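Local coordinates for protein transcriptional activator HlyU (Vibrio cholerae, PDB 4K2E) that binds DNA and activates transcription of the hemolysin gene hlyA, may promote other virulence determinants, and may have both positive and negative regulator activities, at residues A[94-97]-A[98-102]; A[58-61]-A[62-66]; A[80-84]-A[85-89]; A[47-51]-A[52-56]. One frame throughout, in Å; residues are numbered along the deposited sequence.

All four contacts lie in one ArsR-type winged-helix domain. Along the chain they come in the order contact 4, contact 2, contact 3, contact 1. Contact 4 leads from strand 49-50 into helix 51-58, and contact 2 leads from that helix into helix 62-74. Their centres are about 10 Å apart and they touch, as the start of the first helix and the turn into the second do in a helix-turn-helix. Contact 3 is the hairpin of strands 78-83 and 86-91. It shares a sheet with strand 49-50, and its centre is also about 10 Å from that of contact 4. Contact 1 stands apart, about 19 to 24 Å from the others, centre to centre. It lies on helix 94-108, where two subunits meet.

Contact 1: A[94-97]-A[98-102]; sequences TEVK and AMIEL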
# COMPACT_ATOMS: atom_id res chain seq x y z
N THR A 94 -4.10 14.13 -2.13
CA THR A 94 -3.58 14.27 -0.78
C THR A 94 -3.13 12.92 -0.24
O THR A 94 -2.09 12.82 0.42
CB THR A 94 -4.67 14.81 0.17
OG1 THR A 94 -5.53 15.71 -0.54
CG2 THR A 94 -4.05 15.55 1.35
N GLU A 95 -3.92 11.88 -0.54
CA GLU A 95 -3.66 10.54 -0.03
C GLU A 95 -2.38 9.99 -0.62
O GLU A 95 -1.54 9.45 0.11
CB GLU A 95 -4.81 9.56 -0.32
CG GLU A 95 -6.12 9.87 0.39
CD GLU A 95 -6.86 11.06 -0.21
OE1 GLU A 95 -6.74 11.30 -1.43
OE2 GLU A 95 -7.55 11.76 0.56
N VAL A 96 -2.22 10.09 -1.94
CA VAL A 96 -1.01 9.52 -2.50
C VAL A 96 0.23 10.31 -2.05
O VAL A 96 1.24 9.70 -1.71
CB VAL A 96 -1.05 9.25 -4.04
CG1 VAL A 96 -0.91 10.53 -4.85
CG2 VAL A 96 0.08 8.32 -4.41
N LYS A 97 0.16 11.63 -2.03
CA LYS A 97 1.27 12.44 -1.53
C LYS A 97 1.66 12.04 -0.10
O LYS A 97 2.83 11.82 0.17
CB LYS A 97 0.93 13.93 -1.58
CG LYS A 97 0.71 14.47 -2.97
CD LYS A 97 0.36 15.96 -2.91
CE LYS A 97 0.11 16.50 -4.32
NZ LYS A 97 -0.18 17.99 -4.28
N ALA A 98 0.68 11.93 0.79
CA ALA A 98 0.95 11.51 2.17
C ALA A 98 1.59 10.11 2.23
O ALA A 98 2.55 9.86 2.99
CB ALA A 98 -0.35 11.56 2.99
N MET A 99 1.08 9.19 1.41
CA MET A 99 1.61 7.84 1.45
C MET A 99 3.04 7.79 0.90
O MET A 99 3.89 7.12 1.48
CB MET A 99 0.68 6.86 0.72
CG MET A 99 1.18 5.41 0.73
SD MET A 99 1.29 4.67 2.40
CE MET A 99 -0.34 5.07 3.07
N ILE A 100 3.32 8.53 -0.18
CA ILE A 100 4.65 8.55 -0.76
C ILE A 100 5.64 9.23 0.19
O ILE A 100 6.77 8.76 0.36
CB ILE A 100 4.66 9.24 -2.15
CG1 ILE A 100 3.76 8.50 -3.13
CG2 ILE A 100 6.09 9.29 -2.71
CD1 ILE A 100 4.11 7.03 -3.27
N GLU A 101 5.22 10.32 0.84
CA GLU A 101 6.08 10.98 1.81
C GLU A 101 6.49 9.98 2.87
O GLU A 101 7.68 9.87 3.23
CB GLU A 101 5.36 12.14 2.50
CG GLU A 101 5.26 13.40 1.71
CD GLU A 101 4.51 14.46 2.47
OE1 GLU A 101 3.85 15.31 1.82
OE2 GLU A 101 4.58 14.45 3.72
N LEU A 102 5.49 9.24 3.37
CA LEU A 102 5.75 8.29 4.44
C LEU A 102 6.72 7.20 3.98
O LEU A 102 7.68 6.88 4.67
CB LEU A 102 4.43 7.66 4.97
CG LEU A 102 4.67 6.56 6.01
CD1 LEU A 102 5.49 7.08 7.18
CD2 LEU A 102 3.35 5.95 6.52
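Val96 and Ile100 sit one turn apart on helix 94-108, with their side chains next to each other and pointing the same way. Ile100 can be followed outward from its backbone. Its CB rests against the carbonyl oxygen of Val96. CG1 lies beside its own backbone N, anti to the carbonyl carbon (chi1 -61°), and this turns it back toward the preceding turn. There Ile100 CG1 comes to 3.1 Å from Val96 O and 3.9 Å from Val96 CG2. The same Val96 O accepts the backbone bond from Ile100 N at 2.8 Å. Val96 O thus has both the N-H and CG1 of Ile100 against it. CD1 ends the chain, and the residue as a whole packs on Leu41, Leu45, Met32 and Leu91.

Lys97 and Glu101 lie on an exposed flank. Glu101 N bonds to Lys97 O at 2.9 Å, and Glu101 CG lies 3.3 Å from that same Lys97 O. The extended Lys97 side chain touches Leu91. Ala98 N bonds to Thr94 O, and Met99 N to Glu95 O, in the same i to i+4 pattern.

On another flank, Ala98 packs on Leu106 of the second subunit. The chemistry thus divides the helix: Val96 and Ile100 are buried within their own domain, Met99 is buried between Met32 of its own chain and Leu102 of the second subunit, and Lys97 and Glu101 are exposed.

Contact 2: A[58-61]-A[62-66]; sequences LELS and QSALS
Ser61 O receives the backbone N-H of Leu65 at 2.9 Å, with 165° at the hydrogen. It is the first full helical bond of helix 62-74. Leu65 CB also rests 3.4 Å from Ser61 O.

Ser61 adds a second link through its side chain. OG stands between its own backbone N and carbonyl carbon (chi1 61°), which turns it toward the start of the helix. There Ser61 OG accepts from Ala64 N at 3.3 Å. The bond is long but nearly linear, with 170° at the hydrogen. Ser61 is therefore the N-cap, and its hydroxyl oxygen takes a first-turn N-H. Ala64 CB lies 3.7 Å from Ser61 OG.

Two apolar contacts flank the cap. Leu58 CD2 meets Leu65 CD1 at 3.9 Å, and the two side chains cross at about a right angle. Leu60 CD2 meets Ala64 CB at 4.0 Å. Glu59, with positive phi, turns the chain out of helix 51-58 between these two leucines, Leu58 and Leu60. Ile40 of helix 35-40 packs on both Leu58 and Leu65. Leu54 and Ser55 of helix 51-58 also pack on Leu65.

The turn lies in the predicted DNA-binding region. A short turn that ends one helix and a serine N-cap that opens the next form the joint of a helix-turn-helix motif, here in an ArsR-type winged-helix domain.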
# COMPACT_ATOMS: atom_id res chain seq x y z
N LEU A 58 14.29 5.28 -14.59
CA LEU A 58 13.79 3.93 -14.30
C LEU A 58 14.49 2.90 -15.18
O LEU A 58 14.47 1.70 -14.89
CB LEU A 58 12.29 3.85 -14.53
CG LEU A 58 11.34 4.23 -13.38
CD1 LEU A 58 12.07 4.96 -12.27
CD2 LEU A 58 10.22 5.09 -13.92
N GLU A 59 15.11 3.39 -16.26
CA GLU A 59 15.66 2.54 -17.31
C GLU A 59 14.63 1.58 -17.90
O GLU A 59 14.94 0.42 -18.20
CB GLU A 59 16.93 1.83 -16.86
CG GLU A 59 18.03 2.82 -16.62
CD GLU A 59 19.38 2.20 -16.43
OE1 GLU A 59 19.46 0.98 -16.21
OE2 GLU A 59 20.36 2.97 -16.50
N LEU A 60 13.41 2.07 -18.07
CA LEU A 60 12.38 1.35 -18.79
C LEU A 60 12.09 2.10 -20.07
O LEU A 60 12.05 3.33 -20.07
CB LEU A 60 11.09 1.27 -17.96
CG LEU A 60 10.82 0.04 -17.10
CD1 LEU A 60 9.42 0.16 -16.52
CD2 LEU A 60 10.95 -1.25 -17.90
N SER A 61 11.88 1.38 -21.16
CA SER A 61 11.56 2.02 -22.42
C SER A 61 10.25 2.77 -22.23
O SER A 61 9.46 2.46 -21.33
CB SER A 61 11.40 0.98 -23.53
OG SER A 61 10.33 0.09 -23.20
N GLN A 62 10.02 3.76 -23.08
CA GLN A 62 8.80 4.54 -22.97
C GLN A 62 7.59 3.66 -23.23
O GLN A 62 6.52 3.89 -22.68
CB GLN A 62 8.86 5.77 -23.89
CG GLN A 62 10.12 6.60 -23.64
CD GLN A 62 10.13 7.94 -24.36
OE1 GLN A 62 11.12 8.29 -25.02
NE2 GLN A 62 9.05 8.71 -24.21
N SER A 63 7.77 2.63 -24.04
CA SER A 63 6.71 1.68 -24.36
C SER A 63 6.24 0.97 -23.10
O SER A 63 5.05 0.99 -22.78
CB SER A 63 7.20 0.67 -25.40
OG SER A 63 6.14 0.08 -26.13
N ALA A 64 7.17 0.38 -22.36
CA ALA A 64 6.84 -0.31 -21.11
C ALA A 64 6.32 0.66 -20.05
O ALA A 64 5.40 0.36 -19.29
CB ALA A 64 8.06 -1.10 -20.59
N LEU A 65 6.91 1.85 -20.02
CA LEU A 65 6.45 2.93 -19.14
C LEU A 65 4.98 3.36 -19.33
O LEU A 65 4.23 3.56 -18.35
CB LEU A 65 7.35 4.14 -19.34
CG LEU A 65 7.50 5.14 -18.21
CD1 LEU A 65 7.90 4.41 -16.94
CD2 LEU A 65 8.55 6.16 -18.62
N SER A 66 4.56 3.53 -20.59
CA SER A 66 3.23 4.06 -20.89
C SER A 66 2.09 3.30 -20.19
O SER A 66 1.12 3.91 -19.81
CB SER A 66 2.99 4.16 -22.41
OG SER A 66 2.68 2.91 -22.98

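Contact 3: A[80-84]-A[85-89]; sequences TRKEA and QTVFY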
# COMPACT_ATOMS: atom_id res chain seq x y z
N THR A 80 -1.26 15.22 -15.30
CA THR A 80 -0.40 15.50 -16.45
C THR A 80 -0.56 16.90 -16.98
O THR A 80 -1.61 17.50 -16.85
CB THR A 80 -0.71 14.57 -17.63
OG1 THR A 80 -2.10 14.62 -17.94
CG2 THR A 80 -0.32 13.15 -17.28
N ARG A 81 0.49 17.39 -17.62
CA ARG A 81 0.33 18.54 -18.50
C ARG A 81 1.26 18.39 -19.67
O ARG A 81 2.22 17.62 -19.61
CB ARG A 81 0.55 19.87 -17.78
CG ARG A 81 1.94 20.09 -17.27
CD ARG A 81 2.13 21.52 -16.76
NE ARG A 81 3.48 21.68 -16.24
CZ ARG A 81 4.50 22.19 -16.92
NH1 ARG A 81 4.31 22.64 -18.16
NH2 ARG A 81 5.70 22.28 -16.36
N LYS A 82 0.97 19.09 -20.75
CA LYS A 82 1.75 18.98 -21.97
C LYS A 82 2.44 20.30 -22.25
O LYS A 82 1.80 21.35 -22.15
CB LYS A 82 0.84 18.60 -23.13
CG LYS A 82 1.54 18.40 -24.46
CD LYS A 82 2.03 16.97 -24.62
CE LYS A 82 2.30 16.61 -26.08
NZ LYS A 82 2.25 15.13 -26.28
N GLU A 83 3.72 20.24 -22.60
CA GLU A 83 4.48 21.41 -23.04
C GLU A 83 5.36 21.05 -24.24
O GLU A 83 6.25 20.20 -24.14
CB GLU A 83 5.33 21.99 -21.90
CG GLU A 83 6.11 23.23 -22.31
CD GLU A 83 6.94 23.79 -21.17
OE1 GLU A 83 6.64 23.47 -20.01
OE2 GLU A 83 7.90 24.54 -21.44
N ALA A 84 5.10 21.70 -25.38
CA ALA A 84 5.66 21.29 -26.66
C ALA A 84 5.46 19.79 -26.86
O ALA A 84 4.32 19.31 -26.91
CB ALA A 84 7.14 21.70 -26.77
N GLN A 85 6.57 19.05 -26.96
CA GLN A 85 6.52 17.60 -27.18
C GLN A 85 6.83 16.81 -25.92
O GLN A 85 7.26 15.66 -25.99
CB GLN A 85 7.48 17.21 -28.31
CG GLN A 85 7.23 17.98 -29.59
CD GLN A 85 5.82 17.79 -30.10
OE1 GLN A 85 5.10 18.76 -30.34
NE2 GLN A 85 5.41 16.54 -30.26
N THR A 86 6.59 17.42 -24.77
CA THR A 86 6.90 16.80 -23.50
C THR A 86 5.65 16.66 -22.64
O THR A 86 4.90 17.61 -22.47
CB THR A 86 7.93 17.66 -22.73
OG1 THR A 86 9.15 17.77 -23.48
CG2 THR A 86 8.21 17.05 -21.37
N VAL A 87 5.41 15.46 -22.11
CA VAL A 87 4.37 15.27 -21.11
C VAL A 87 5.00 15.21 -19.73
O VAL A 87 5.97 14.47 -19.51
CB VAL A 87 3.48 14.02 -21.36
CG1 VAL A 87 2.36 13.97 -20.36
CG2 VAL A 87 2.89 14.04 -22.77
N PHE A 88 4.47 16.03 -18.84
CA PHE A 88 4.98 16.20 -17.49
C PHE A 88 4.00 15.62 -16.48
O PHE A 88 2.83 15.97 -16.50
CB PHE A 88 5.13 17.68 -17.16
CG PHE A 88 6.35 18.31 -17.76
CD1 PHE A 88 7.63 17.93 -17.35
CD2 PHE A 88 6.22 19.29 -18.73
CE1 PHE A 88 8.76 18.51 -17.90
CE2 PHE A 88 7.34 19.88 -19.29
CZ PHE A 88 8.61 19.49 -18.87
N TYR A 89 4.52 14.80 -15.58
CA TYR A 89 3.69 14.13 -14.58
C TYR A 89 3.94 14.69 -13.18
O TYR A 89 5.09 15.02 -12.86
CB TYR A 89 4.04 12.64 -14.58
CG TYR A 89 3.33 11.89 -15.67
CD1 TYR A 89 3.75 11.96 -17.00
CD2 TYR A 89 2.21 11.13 -15.39
CE1 TYR A 89 3.06 11.28 -18.00
CE2 TYR A 89 1.53 10.45 -16.36
CZ TYR A 89 1.96 10.51 -17.66
OH TYR A 89 1.24 9.82 -18.60
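Strands 80-83 and 86-89 run antiparallel, with their axes 4.7 Å apart at the closest approach and 152° between their directions. Arg81 and Phe88 form a hydrogen-bonded pair, with Phe88 N to Arg81 O at 2.9 Å and Arg81 N to Phe88 O at 3.0 Å. Glu83 and Thr86 form the next such pair and close a type II' turn through Ala84 and Gln85.

Thr80 and Tyr89 share one face of the hairpin. Thr80 CG2 lies beside its own backbone N and is set over the face of the Tyr89 ring, 3.6 Å from the centroid and 20° off the ring normal. This is a CH-pi contact. Farther along the same face, Lys82 bends at chi2. The bend lays Lys82 CD 3.6 Å from Val87 CG2.

Arg81, Glu83, Thr86 and Phe88 occupy the other face. The Arg81 guanidinium lies over the Phe88 ring toward its CD2 side, with the two planes 27° apart. Arg81 NH1 makes a salt bridge to Glu83 OE1 at 3.1 Å, close to the guanidinium plane and on the anti side of the carboxylate. NH2 has a second acidic partner in Glu48. The two carboxylates probably hold the guanidinium over the ring and limit its rotation.

Backbone bonds between Val87 and Val51 and between Tyr89 and Leu49 add strand 49-50 to the sheet. A two-stranded hairpin after the helix-turn-helix is the wing of the winged-helix fold.

Contact 4: A[47-51]-A[52-56]; sequences NELSV and GELSS
The chain passes from the short strand 49-50 directly into helix 51-58, and the carbonyls of Ser50 and Val51 start the helical bonding. Leu54 N donates to Ser50 O at 3.0 Å with a nearly straight bond, 171° at the hydrogen. Ser55 N donates to Val51 O at 2.8 Å. Glu53 N also leans on Ser50 O, but that bond is weak.

Ser50 is the N-cap. With chi1 at 56°, its hydroxyl is folded back over its own backbone and faces the first turn. Ser50 OG takes the N-H of Glu53, with Glu53 N at 3.1 Å. Glu53 reaches back as well, through a water that takes the N-H of Ser50 and donates to Glu53 OE1 at 2.7 Å. The Glu53 carboxylate thus reaches the Ser50 N-H through this water, while the Glu53 backbone N bonds to Ser50 directly. Its other oxygen, Glu53 OE2, pairs with Arg57 one turn along.

This helix is the first of the predicted helix-turn-helix. Strand 49-50 also belongs to the sheet of the wing, where it pairs with strand 86-91.

Leu49 spreads its two methyls over different neighbours. CD2 lies against the carboxylate end of Glu53, with Leu49 CD2 3.5 Å from Glu53 OE2. Leu49 CD1 meets Leu54 CD2 at 4.0 Å, where the two leucines cross at about a right angle. Met43 packs on both leucines. Val51 packs on Leu69 of helix 62-74 and on Tyr89 of strand 86-91.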
# COMPACT_ATOMS: atom_id res chain seq x y z
N ASN A 47 8.15 16.78 -7.18
CA ASN A 47 8.75 17.05 -8.49
C ASN A 47 7.76 16.97 -9.62
O ASN A 47 6.73 16.32 -9.51
CB ASN A 47 9.84 16.03 -8.82
CG ASN A 47 11.07 16.21 -8.00
OD1 ASN A 47 11.94 17.02 -8.33
ND2 ASN A 47 11.17 15.43 -6.93
N GLU A 48 8.09 17.62 -10.73
CA GLU A 48 7.39 17.38 -11.97
C GLU A 48 8.44 16.80 -12.91
O GLU A 48 9.50 17.41 -13.13
CB GLU A 48 6.81 18.69 -12.52
CG GLU A 48 5.82 18.50 -13.65
CD GLU A 48 5.12 19.79 -14.03
OE1 GLU A 48 5.80 20.81 -14.15
OE2 GLU A 48 3.89 19.79 -14.22
N LEU A 49 8.16 15.63 -13.47
CA LEU A 49 9.13 14.93 -14.31
C LEU A 49 8.50 14.60 -15.64
O LEU A 49 7.32 14.25 -15.71
CB LEU A 49 9.62 13.64 -13.63
CG LEU A 49 10.43 13.85 -12.35
CD1 LEU A 49 10.81 12.54 -11.74
CD2 LEU A 49 11.67 14.66 -12.62
N SER A 50 9.29 14.70 -16.70
CA SER A 50 8.82 14.32 -18.02
C SER A 50 8.84 12.82 -18.15
O SER A 50 9.48 12.13 -17.36
CB SER A 50 9.72 14.93 -19.10
OG SER A 50 11.07 14.54 -18.89
N VAL A 51 8.13 12.31 -19.14
CA VAL A 51 8.12 10.87 -19.42
C VAL A 51 9.53 10.40 -19.82
O VAL A 51 9.96 9.29 -19.47
CB VAL A 51 7.10 10.53 -20.52
CG1 VAL A 51 7.27 9.11 -20.99
CG2 VAL A 51 5.71 10.75 -20.02
N GLY A 52 10.24 11.26 -20.55
CA GLY A 52 11.61 10.99 -20.97
C GLY A 52 12.52 10.83 -19.75
O GLY A 52 13.41 9.98 -19.72
N GLU A 53 12.27 11.64 -18.72
CA GLU A 53 13.14 11.59 -17.56
C GLU A 53 12.84 10.33 -16.75
O GLU A 53 13.74 9.67 -16.25
CB GLU A 53 12.95 12.78 -16.65
CG GLU A 53 13.86 12.70 -15.43
CD GLU A 53 14.35 14.04 -14.97
OE1 GLU A 53 14.19 15.02 -15.74
OE2 GLU A 53 14.89 14.13 -13.84
N LEU A 54 11.55 10.04 -16.62
CA LEU A 54 11.11 8.81 -15.99
C LEU A 54 11.71 7.58 -16.68
O LEU A 54 12.25 6.69 -16.02
CB LEU A 54 9.57 8.75 -15.97
CG LEU A 54 8.89 9.74 -15.01
CD1 LEU A 54 7.35 9.75 -15.22
CD2 LEU A 54 9.21 9.35 -13.56
N SER A 55 11.63 7.52 -18.01
CA SER A 55 12.21 6.39 -18.75
C SER A 55 13.69 6.30 -18.49
O SER A 55 14.22 5.20 -18.29
CB SER A 55 11.94 6.50 -20.26
OG SER A 55 12.73 5.55 -20.97
N SER A 56 14.37 7.45 -18.51
CA SER A 56 15.81 7.46 -18.22
C SER A 56 16.17 6.96 -16.80
O SER A 56 17.13 6.18 -16.61
CB SER A 56 16.38 8.87 -18.43
OG SER A 56 17.66 8.99 -17.86
O HOH W 1 11.83 15.97 -16.66